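Local coordinates for protein DNA polymerase III, beta subunit (Eubacterium rectale, PDB 3T0P) that probably tethers DNA polymerases to DNA and makes synthesis processive, as a ring-shaped head-to-tail homodimer that encircles the duplex, at residues Asp49-Ile54 against Val194-Thr199; Thr134-Ile139 against Lys205-Ser210; Val170-His175 against Gly240-Ile245; Ala211-Val216 against Glu227-Thr232. All blocks are in the same frame, centred on the assembly; numbering follows the deposited sequence.

Interaction 3 is the most buried of the four, while interactions 1, 2 and 4 each mix buried side chains with residues near the surface. Helix 197-206 serves two of them: its first turn meets the N-terminal domain in interaction 1, and its last residues lead into the loop gripped in interaction 2. Interactions 2 and 4 touch, through I206 and I207 against F228 and L135 against V215. Interactions 1 and 4 share a sheet in which strands 52-58 and 231-236 are neighbours. The chemistry varies accordingly: a salt bridge in 1, a lysine bonded to a backbone carbonyl in 2, apolar and aromatic contact with a bridging water in 3, and paired strands in 4.

Interaction 1: residues Asp49-Ile54 against Val194-Thr199; sequences DMELGI and VVPGKT. With ACT (acetate ion), chain T.
K198 NZ reaches D49 OD2 at 2.8 Å in a salt bridge that ties the first turn of helix 197-206, in the central domain, to an Asx turn in the D49-L52 loop between two N-terminal-domain strands. The ammonium arrives on the syn side of OD2, well out of the carboxylate plane. Bends at chi3 and chi4, both near +60°, curl the lysine tip round to this position, where it also donates to OXT of an acetate, probably from the crystallisation liquor, at 2.7 Å. Beside it the extended E51 chain runs alongside the P196 ring, its OE2 lying 3.6 Å from P196 CB; E51 OE2 is 4.2 Å from K198 NZ, near enough only for a looser attraction. L52 supplies the apolar part, CD1 resting 3.8 Å from T199 CG2; the T199 hydroxyl is hydrogen-bonded to S235 on the neighbouring strand. Behind this shell the other oxygen of D49 is doubly gripped, which limits how the carboxylate can turn. With an alanine here, K198 would probably lose its salt-bridge partner, with only the more distant E51 nearby, and the loop its internal acceptor. D49 OD1 takes the N-H groups of E51 and L52 from the same face of its plane, each at 2.9 Å.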
# COMPACT_ATOMS: atom_id res chain seq x y z
N ASP B 49 -16.58 19.69 -7.89
CA ASP B 49 -17.51 19.03 -6.98
C ASP B 49 -18.44 20.06 -6.29
O ASP B 49 -19.17 19.70 -5.37
CB ASP B 49 -16.77 18.18 -5.94
CG ASP B 49 -15.92 18.95 -4.94
OD1 ASP B 49 -16.43 19.90 -4.34
OD2 ASP B 49 -14.76 18.56 -4.73
N MSE B 50 -18.40 21.34 -6.76
CA MSE B 50 -19.18 22.51 -6.29
C MSE B 50 -18.51 23.21 -5.11
O MSE B 50 -18.81 24.38 -4.86
CB MSE B 50 -20.65 22.19 -5.98
CG MSE B 50 -21.40 21.57 -7.15
SE MSE B 50 -21.27 22.56 -8.84
CE MSE B 50 -22.52 24.05 -8.38
N GLU B 51 -17.64 22.52 -4.38
CA GLU B 51 -16.85 23.10 -3.29
C GLU B 51 -15.43 23.36 -3.82
O GLU B 51 -14.88 24.45 -3.65
CB GLU B 51 -16.83 22.18 -2.06
CG GLU B 51 -15.94 22.69 -0.94
CD GLU B 51 -16.10 21.98 0.38
OE1 GLU B 51 -17.03 22.33 1.13
OE2 GLU B 51 -15.26 21.09 0.68
N LEU B 52 -14.84 22.35 -4.46
CA LEU B 52 -13.49 22.39 -5.00
C LEU B 52 -13.51 22.17 -6.50
O LEU B 52 -14.08 21.19 -6.98
CB LEU B 52 -12.66 21.32 -4.30
CG LEU B 52 -11.21 21.17 -4.69
CD1 LEU B 52 -10.38 22.28 -4.10
CD2 LEU B 52 -10.66 19.82 -4.20
N GLY B 53 -12.88 23.09 -7.21
CA GLY B 53 -12.70 23.07 -8.65
C GLY B 53 -11.23 23.01 -9.01
O GLY B 53 -10.40 23.69 -8.40
N ILE B 54 -10.87 22.13 -9.95
CA ILE B 54 -9.49 22.03 -10.43
C ILE B 54 -9.56 22.12 -11.95
O ILE B 54 -10.36 21.44 -12.60
CB ILE B 54 -8.65 20.83 -9.92
CG1 ILE B 54 -8.69 20.70 -8.39
CG2 ILE B 54 -7.19 20.95 -10.40
CD1 ILE B 54 -8.06 19.43 -7.85
N VAL B 194 -11.29 30.70 6.41
CA VAL B 194 -11.30 29.30 6.80
C VAL B 194 -11.46 28.47 5.51
O VAL B 194 -12.49 28.53 4.83
CB VAL B 194 -12.36 28.96 7.88
CG1 VAL B 194 -12.24 27.51 8.34
CG2 VAL B 194 -12.25 29.91 9.08
N VAL B 195 -10.40 27.73 5.18
CA VAL B 195 -10.29 26.89 4.00
C VAL B 195 -10.77 25.47 4.36
O VAL B 195 -10.25 24.91 5.32
CB VAL B 195 -8.83 26.86 3.42
CG1 VAL B 195 -8.78 26.11 2.10
CG2 VAL B 195 -8.27 28.29 3.27
N PRO B 196 -11.69 24.86 3.56
CA PRO B 196 -12.12 23.48 3.86
C PRO B 196 -10.94 22.50 3.93
O PRO B 196 -9.97 22.67 3.20
CB PRO B 196 -13.03 23.14 2.67
CG PRO B 196 -13.53 24.46 2.19
CD PRO B 196 -12.39 25.40 2.38
N GLY B 197 -11.04 21.53 4.84
CA GLY B 197 -10.01 20.51 5.04
C GLY B 197 -9.75 19.70 3.80
O GLY B 197 -8.59 19.49 3.43
N LYS B 198 -10.84 19.29 3.11
CA LYS B 198 -10.74 18.52 1.87
C LYS B 198 -9.91 19.27 0.79
O LYS B 198 -9.16 18.64 0.08
CB LYS B 198 -12.13 18.18 1.33
CG LYS B 198 -12.12 17.15 0.19
CD LYS B 198 -13.55 16.76 -0.27
CE LYS B 198 -14.38 17.88 -0.89
NZ LYS B 198 -13.77 18.43 -2.14
N THR B 199 -10.04 20.61 0.70
CA THR B 199 -9.29 21.41 -0.28
C THR B 199 -7.79 21.27 -0.06
O THR B 199 -7.05 21.05 -1.01
CB THR B 199 -9.71 22.86 -0.19
OG1 THR B 199 -11.05 22.94 -0.66
CG2 THR B 199 -8.78 23.80 -0.98
C ACT T . -13.05 15.50 -3.71
O ACT T . -12.43 14.48 -3.98
OXT ACT T . -12.42 16.53 -3.47
CH3 ACT T . -14.56 15.44 -3.66

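Interaction 2: residues Thr134-Ile139 against Lys205-Ser210; sequences TLKEVI and KIIPGS
K136 lies lengthwise along I207, and almost every carbon of its chain has something to meet. CB starts against I207 CG2 at 3.8 Å. From there CG stands opposite the backbone N (chi1 -167°) and the rest of the chain runs out straight, which lays it antiparallel alongside the isoleucine and carries NZ to the loop's carbonyl. CD is already 3.4 Å from I207 O and 4.1 Å from G209 CA. CE follows at 3.6 Å from I207 O, and NZ then donates to that same oxygen at 2.8 Å, nearly along the C=O axis (169° at the oxygen). The P208 carbonyl is farther off. The contact joins helix 132-140, which carries the lysine, to the loop that leaves helix 197-206, the other helix of the central domain of the beta subunit. A methionine in place of K136 would probably leave I207 O without this donor and the loop freer to shift. One residue back on the helix, L135 makes the apolar half of the contact, its CD2 meeting I207 CD1 at 3.6 Å with the two side chains crossing at about a right angle. G209 lets the lysine pass close by: a beta carbon on it would crowd K136 CD. From the first turn of the helix, Q132 OE1 accepts from G209 N.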
# COMPACT_ATOMS: atom_id res chain seq x y z
N THR B 134 6.72 25.21 1.27
CA THR B 134 6.14 25.88 2.43
C THR B 134 4.65 25.54 2.55
O THR B 134 4.20 25.21 3.64
CB THR B 134 6.40 27.37 2.34
OG1 THR B 134 7.81 27.59 2.35
CG2 THR B 134 5.75 28.15 3.45
N LEU B 135 3.90 25.58 1.43
CA LEU B 135 2.47 25.32 1.48
C LEU B 135 2.20 23.86 1.81
O LEU B 135 1.32 23.57 2.61
CB LEU B 135 1.78 25.72 0.15
CG LEU B 135 0.27 25.43 0.06
CD1 LEU B 135 -0.53 26.15 1.20
CD2 LEU B 135 -0.27 25.78 -1.32
N LYS B 136 2.93 22.95 1.18
CA LYS B 136 2.75 21.53 1.41
C LYS B 136 3.12 21.20 2.85
O LYS B 136 2.37 20.49 3.52
CB LYS B 136 3.56 20.69 0.41
CG LYS B 136 3.18 19.21 0.41
CD LYS B 136 3.83 18.47 -0.78
CE LYS B 136 3.41 17.02 -0.84
NZ LYS B 136 3.68 16.42 -2.17
N GLU B 137 4.21 21.77 3.34
CA GLU B 137 4.68 21.52 4.71
C GLU B 137 3.75 22.09 5.75
O GLU B 137 3.52 21.42 6.75
CB GLU B 137 6.09 22.08 4.93
CG GLU B 137 7.19 21.14 4.45
CD GLU B 137 7.44 19.92 5.32
OE1 GLU B 137 8.10 20.06 6.38
OE2 GLU B 137 7.00 18.81 4.93
N VAL B 138 3.21 23.31 5.56
CA VAL B 138 2.33 23.88 6.57
C VAL B 138 1.01 23.08 6.65
O VAL B 138 0.47 22.96 7.74
CB VAL B 138 2.11 25.42 6.42
CG1 VAL B 138 1.10 25.78 5.32
CG2 VAL B 138 1.70 26.02 7.74
N ILE B 139 0.54 22.48 5.54
CA ILE B 139 -0.67 21.66 5.56
C ILE B 139 -0.33 20.36 6.33
O ILE B 139 -1.10 19.92 7.19
CB ILE B 139 -1.21 21.36 4.12
CG1 ILE B 139 -1.71 22.64 3.41
CG2 ILE B 139 -2.28 20.26 4.13
CD1 ILE B 139 -1.88 22.45 1.79
N LYS B 205 -1.91 16.40 -2.46
CA LYS B 205 -1.70 15.30 -3.42
C LYS B 205 -1.24 15.78 -4.81
O LYS B 205 -0.74 14.97 -5.57
CB LYS B 205 -3.00 14.51 -3.58
CG LYS B 205 -3.47 13.77 -2.33
CD LYS B 205 -4.79 13.10 -2.62
CE LYS B 205 -5.44 12.50 -1.41
NZ LYS B 205 -6.81 12.02 -1.74
N ILE B 206 -1.45 17.06 -5.19
CA ILE B 206 -1.07 17.48 -6.55
C ILE B 206 0.09 18.47 -6.58
O ILE B 206 0.61 18.76 -7.66
CB ILE B 206 -2.26 18.01 -7.36
CG1 ILE B 206 -2.98 19.22 -6.68
CG2 ILE B 206 -3.21 16.87 -7.68
CD1 ILE B 206 -4.00 19.92 -7.60
N ILE B 207 0.52 18.98 -5.41
CA ILE B 207 1.61 19.94 -5.30
C ILE B 207 2.90 19.14 -5.10
O ILE B 207 3.03 18.39 -4.12
CB ILE B 207 1.31 21.01 -4.19
CG1 ILE B 207 0.89 22.32 -4.82
CG2 ILE B 207 2.46 21.26 -3.23
CD1 ILE B 207 0.13 23.24 -3.88
N PRO B 208 3.85 19.26 -6.05
CA PRO B 208 5.11 18.49 -5.95
C PRO B 208 5.88 18.79 -4.67
O PRO B 208 6.38 17.86 -4.02
CB PRO B 208 5.89 18.90 -7.20
CG PRO B 208 4.83 19.34 -8.17
CD PRO B 208 3.81 20.04 -7.30
N GLY B 209 5.90 20.07 -4.26
CA GLY B 209 6.55 20.50 -3.03
C GLY B 209 7.97 21.00 -3.17
O GLY B 209 8.73 20.97 -2.19
N SER B 210 8.36 21.50 -4.35
CA SER B 210 9.69 22.06 -4.51
C SER B 210 9.82 23.39 -3.76
O SER B 210 8.89 24.21 -3.73
CB SER B 210 10.03 22.28 -5.98
OG SER B 210 11.16 23.14 -6.11

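Interaction 3: residues Val170-His175 against Gly240-Ile245; sequences VSLDGH and GEYFKI
L172 holds an uncommon conformation, with CG between backbone N and carbonyl carbon (chi1 66°) and chi2 at 93°, yet this twist puts both methyls to work against the G240-I245 loop. The leucine ends strand 166-172 of the antiparallel sheet that runs on into the C-terminal domain, and the loop lies on the chain's way from the central domain to that next one. CD1 of L172 sits over one face of the F243 ring in a CH-pi contact, 4.1 Å from the centroid and displaced toward the rim. CD2 of L172 turns instead to I245, meeting its CG2 at 3.7 Å, and also brushes Y242 and F243. The two rings are themselves set edge to face: F243 CD2 stands 3.6 Å above the centre of the Y242 ring. V170, two residues earlier on the strand, adds CG1 against Y242 CE2 at 4.0 Å. The phenol end comes in head-on to L172, with Y242 OH 3.5 Å from L172 CG. That hydroxyl reaches the strand's backbone through a single water, which accepts from L172 N at 2.8 Å and lies 3.2 Å from Y242 OH.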
# COMPACT_ATOMS: atom_id res chain seq x y z
N VAL B 170 -4.10 27.58 11.37
CA VAL B 170 -4.70 27.00 12.58
C VAL B 170 -5.71 25.92 12.24
O VAL B 170 -6.54 26.11 11.36
CB VAL B 170 -5.38 28.11 13.47
CG1 VAL B 170 -5.93 27.55 14.78
CG2 VAL B 170 -4.45 29.27 13.75
N SER B 171 -5.65 24.80 12.97
CA SER B 171 -6.65 23.74 12.96
C SER B 171 -6.95 23.33 14.41
O SER B 171 -6.09 23.47 15.29
CB SER B 171 -6.22 22.54 12.14
OG SER B 171 -5.06 21.96 12.70
N LEU B 172 -8.19 22.90 14.67
CA LEU B 172 -8.62 22.46 15.99
C LEU B 172 -9.82 21.53 15.85
O LEU B 172 -10.57 21.62 14.88
CB LEU B 172 -8.91 23.64 16.95
CG LEU B 172 -10.07 24.60 16.66
CD1 LEU B 172 -11.35 24.16 17.37
CD2 LEU B 172 -9.74 25.98 17.17
N ASP B 173 -9.98 20.61 16.79
CA ASP B 173 -11.08 19.65 16.74
C ASP B 173 -11.85 19.59 18.07
O ASP B 173 -12.75 18.77 18.22
CB ASP B 173 -10.54 18.27 16.34
CG ASP B 173 -9.50 17.69 17.30
OD1 ASP B 173 -9.20 18.35 18.33
OD2 ASP B 173 -9.01 16.57 17.03
N GLY B 174 -11.50 20.46 19.01
CA GLY B 174 -12.11 20.51 20.34
C GLY B 174 -11.28 19.86 21.43
O GLY B 174 -11.55 20.08 22.62
N HIS B 175 -10.26 19.07 21.05
CA HIS B 175 -9.34 18.36 21.94
C HIS B 175 -7.91 18.86 21.84
O HIS B 175 -7.10 18.56 22.70
CB HIS B 175 -9.36 16.87 21.60
CG HIS B 175 -10.70 16.25 21.79
ND1 HIS B 175 -11.50 15.93 20.71
CD2 HIS B 175 -11.37 15.98 22.93
CE1 HIS B 175 -12.61 15.44 21.22
NE2 HIS B 175 -12.58 15.46 22.55
N GLY B 240 -18.49 32.23 8.64
CA GLY B 240 -18.61 32.35 10.10
C GLY B 240 -17.37 32.84 10.83
O GLY B 240 -16.25 32.83 10.31
N GLU B 241 -17.58 33.27 12.08
CA GLU B 241 -16.49 33.77 12.91
C GLU B 241 -15.73 32.58 13.50
O GLU B 241 -16.34 31.74 14.16
CB GLU B 241 -17.02 34.70 14.01
N TYR B 242 -14.42 32.47 13.20
CA TYR B 242 -13.60 31.37 13.72
C TYR B 242 -13.42 31.57 15.23
O TYR B 242 -13.55 32.69 15.73
CB TYR B 242 -12.23 31.27 13.00
CG TYR B 242 -11.54 29.93 13.17
CD1 TYR B 242 -11.97 28.80 12.48
CD2 TYR B 242 -10.44 29.78 14.02
CE1 TYR B 242 -11.33 27.57 12.61
CE2 TYR B 242 -9.79 28.56 14.17
CZ TYR B 242 -10.24 27.45 13.46
OH TYR B 242 -9.62 26.24 13.59
N PHE B 243 -13.14 30.47 15.93
CA PHE B 243 -12.93 30.42 17.38
C PHE B 243 -11.89 31.44 17.85
O PHE B 243 -10.87 31.64 17.18
CB PHE B 243 -12.51 28.99 17.78
CG PHE B 243 -13.39 27.92 17.15
CD1 PHE B 243 -14.58 27.53 17.75
CD2 PHE B 243 -13.05 27.36 15.92
CE1 PHE B 243 -15.41 26.60 17.14
CE2 PHE B 243 -13.89 26.42 15.31
CZ PHE B 243 -15.06 26.05 15.93
N LYS B 244 -12.15 32.10 18.98
CA LYS B 244 -11.20 33.04 19.57
C LYS B 244 -10.19 32.19 20.33
O LYS B 244 -10.53 31.63 21.37
CB LYS B 244 -11.88 34.14 20.44
CG LYS B 244 -13.19 33.76 21.14
N ILE B 245 -9.01 31.98 19.74
CA ILE B 245 -8.00 31.09 20.31
C ILE B 245 -6.86 31.83 21.01
O ILE B 245 -6.20 31.23 21.86
CB ILE B 245 -7.45 30.08 19.25
CG1 ILE B 245 -6.88 30.77 17.99
CG2 ILE B 245 -8.51 29.06 18.89
CD1 ILE B 245 -5.36 30.92 17.98
O HOH W 1 -9.93 23.21 12.47

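Interaction 4: residues Ala211-Val216 against Glu227-Thr232; sequences ADEDVV and EFENTT. With EDO (1,2-ethanediol), chain X.
V216 and E227 pair through their backbones in both directions. V216 N donates to E227 O at 2.8 Å, and E227 N returns a bond of the same length to V216 O. E227 O is also approached by V215 CA at 3.4 Å, a CA-H...O contact. The apolar part is modest: V215 CG2 and F228 CB, 4.1 Å apart, belong to side chains that lie alongside each other and point the same way. L135 packs on V215, and I207 packs on both V215 and F228. The charged part is less comfortable. E213 OE2 and E229 OE2 stand 3.0 Å apart with no hydrogen bond between them, a like-charge approach that could raise the pKa of one or the other; a weak bond from Q132 NE2 reaches E229 OE2. E227, by contrast, has a mate in R124, which forms a salt bridge with its OE2. An ethanediol, probably from the crystallisation liquor, shares a hydrogen bond with T232 OG1 at 3.2 Å through its O1. The architecture is a meander of antiparallel strands: V216 and E227 are a hydrogen-bonded pair of the 214-220/223-228 hairpin, and a type II' turn from F228 to T231 leads on to strand 231-236.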
# COMPACT_ATOMS: atom_id res chain seq x y z
N ALA B 211 11.01 23.62 -3.17
CA ALA B 211 11.36 24.84 -2.47
C ALA B 211 11.74 25.94 -3.47
O ALA B 211 11.75 27.12 -3.14
CB ALA B 211 12.52 24.56 -1.52
N ASP B 212 12.01 25.54 -4.72
CA ASP B 212 12.41 26.41 -5.82
C ASP B 212 11.21 26.87 -6.70
O ASP B 212 11.40 27.73 -7.56
CB ASP B 212 13.43 25.65 -6.69
N GLU B 213 10.03 26.26 -6.54
CA GLU B 213 8.83 26.57 -7.30
C GLU B 213 7.83 27.26 -6.39
O GLU B 213 7.79 26.96 -5.21
CB GLU B 213 8.21 25.29 -7.90
CG GLU B 213 8.92 24.75 -9.13
CD GLU B 213 8.21 23.58 -9.78
OE1 GLU B 213 8.34 22.45 -9.26
OE2 GLU B 213 7.52 23.80 -10.81
N ASP B 214 7.02 28.17 -6.93
CA ASP B 214 6.06 28.93 -6.13
C ASP B 214 4.59 28.66 -6.45
O ASP B 214 4.24 28.23 -7.55
CB ASP B 214 6.34 30.43 -6.31
CG ASP B 214 7.61 30.87 -5.61
OD1 ASP B 214 7.83 30.46 -4.45
OD2 ASP B 214 8.37 31.66 -6.21
N VAL B 215 3.74 28.99 -5.49
CA VAL B 215 2.28 28.93 -5.55
C VAL B 215 1.76 30.36 -5.40
O VAL B 215 2.15 31.06 -4.45
CB VAL B 215 1.66 27.98 -4.48
CG1 VAL B 215 0.15 27.83 -4.69
CG2 VAL B 215 2.32 26.59 -4.55
N VAL B 216 0.89 30.80 -6.31
CA VAL B 216 0.28 32.14 -6.18
C VAL B 216 -1.12 31.93 -5.61
O VAL B 216 -1.88 31.09 -6.10
CB VAL B 216 0.31 32.96 -7.49
CG1 VAL B 216 -0.28 34.36 -7.28
CG2 VAL B 216 1.73 33.07 -8.04
N GLU B 227 -2.63 28.95 -7.68
CA GLU B 227 -2.07 28.74 -9.02
C GLU B 227 -0.65 28.23 -8.90
O GLU B 227 0.13 28.77 -8.14
CB GLU B 227 -2.05 30.00 -9.88
CG GLU B 227 -3.29 30.86 -9.84
CD GLU B 227 -3.16 31.92 -10.91
OE1 GLU B 227 -2.13 32.64 -10.91
OE2 GLU B 227 -4.01 31.94 -11.82
N PHE B 228 -0.33 27.20 -9.65
CA PHE B 228 0.98 26.59 -9.69
C PHE B 228 1.09 25.82 -10.98
O PHE B 228 0.13 25.15 -11.37
CB PHE B 228 1.24 25.69 -8.45
CG PHE B 228 0.29 24.54 -8.28
CD1 PHE B 228 -1.00 24.75 -7.78
CD2 PHE B 228 0.66 23.25 -8.65
CE1 PHE B 228 -1.90 23.68 -7.66
CE2 PHE B 228 -0.24 22.18 -8.51
CZ PHE B 228 -1.51 22.40 -8.00
N GLU B 229 2.24 25.96 -11.67
CA GLU B 229 2.57 25.33 -12.95
C GLU B 229 1.45 25.64 -13.96
O GLU B 229 1.23 26.82 -14.21
CB GLU B 229 2.86 23.82 -12.78
CG GLU B 229 3.87 23.55 -11.67
CD GLU B 229 4.11 22.10 -11.27
OE1 GLU B 229 3.22 21.24 -11.48
OE2 GLU B 229 5.18 21.85 -10.66
N ASN B 230 0.69 24.66 -14.45
CA ASN B 230 -0.39 24.94 -15.41
C ASN B 230 -1.77 24.63 -14.82
O ASN B 230 -2.72 24.39 -15.57
CB ASN B 230 -0.16 24.15 -16.71
CG ASN B 230 0.87 24.79 -17.58
OD1 ASN B 230 0.62 25.83 -18.23
ND2 ASN B 230 2.08 24.23 -17.56
N THR B 231 -1.86 24.67 -13.48
CA THR B 231 -3.04 24.31 -12.70
C THR B 231 -3.58 25.46 -11.88
O THR B 231 -2.83 26.28 -11.37
CB THR B 231 -2.65 23.12 -11.80
OG1 THR B 231 -2.22 22.07 -12.65
CG2 THR B 231 -3.80 22.61 -10.93
N THR B 232 -4.91 25.50 -11.77
CA THR B 232 -5.68 26.44 -10.97
C THR B 232 -6.61 25.61 -10.10
O THR B 232 -7.35 24.76 -10.58
CB THR B 232 -6.43 27.45 -11.84
OG1 THR B 232 -5.48 28.10 -12.68
CG2 THR B 232 -7.13 28.51 -11.02
C1 EDO X . -4.21 28.22 -16.21
O1 EDO X . -3.55 27.55 -15.12
C2 EDO X . -5.72 27.97 -16.17
O2 EDO X . -5.98 26.60 -15.83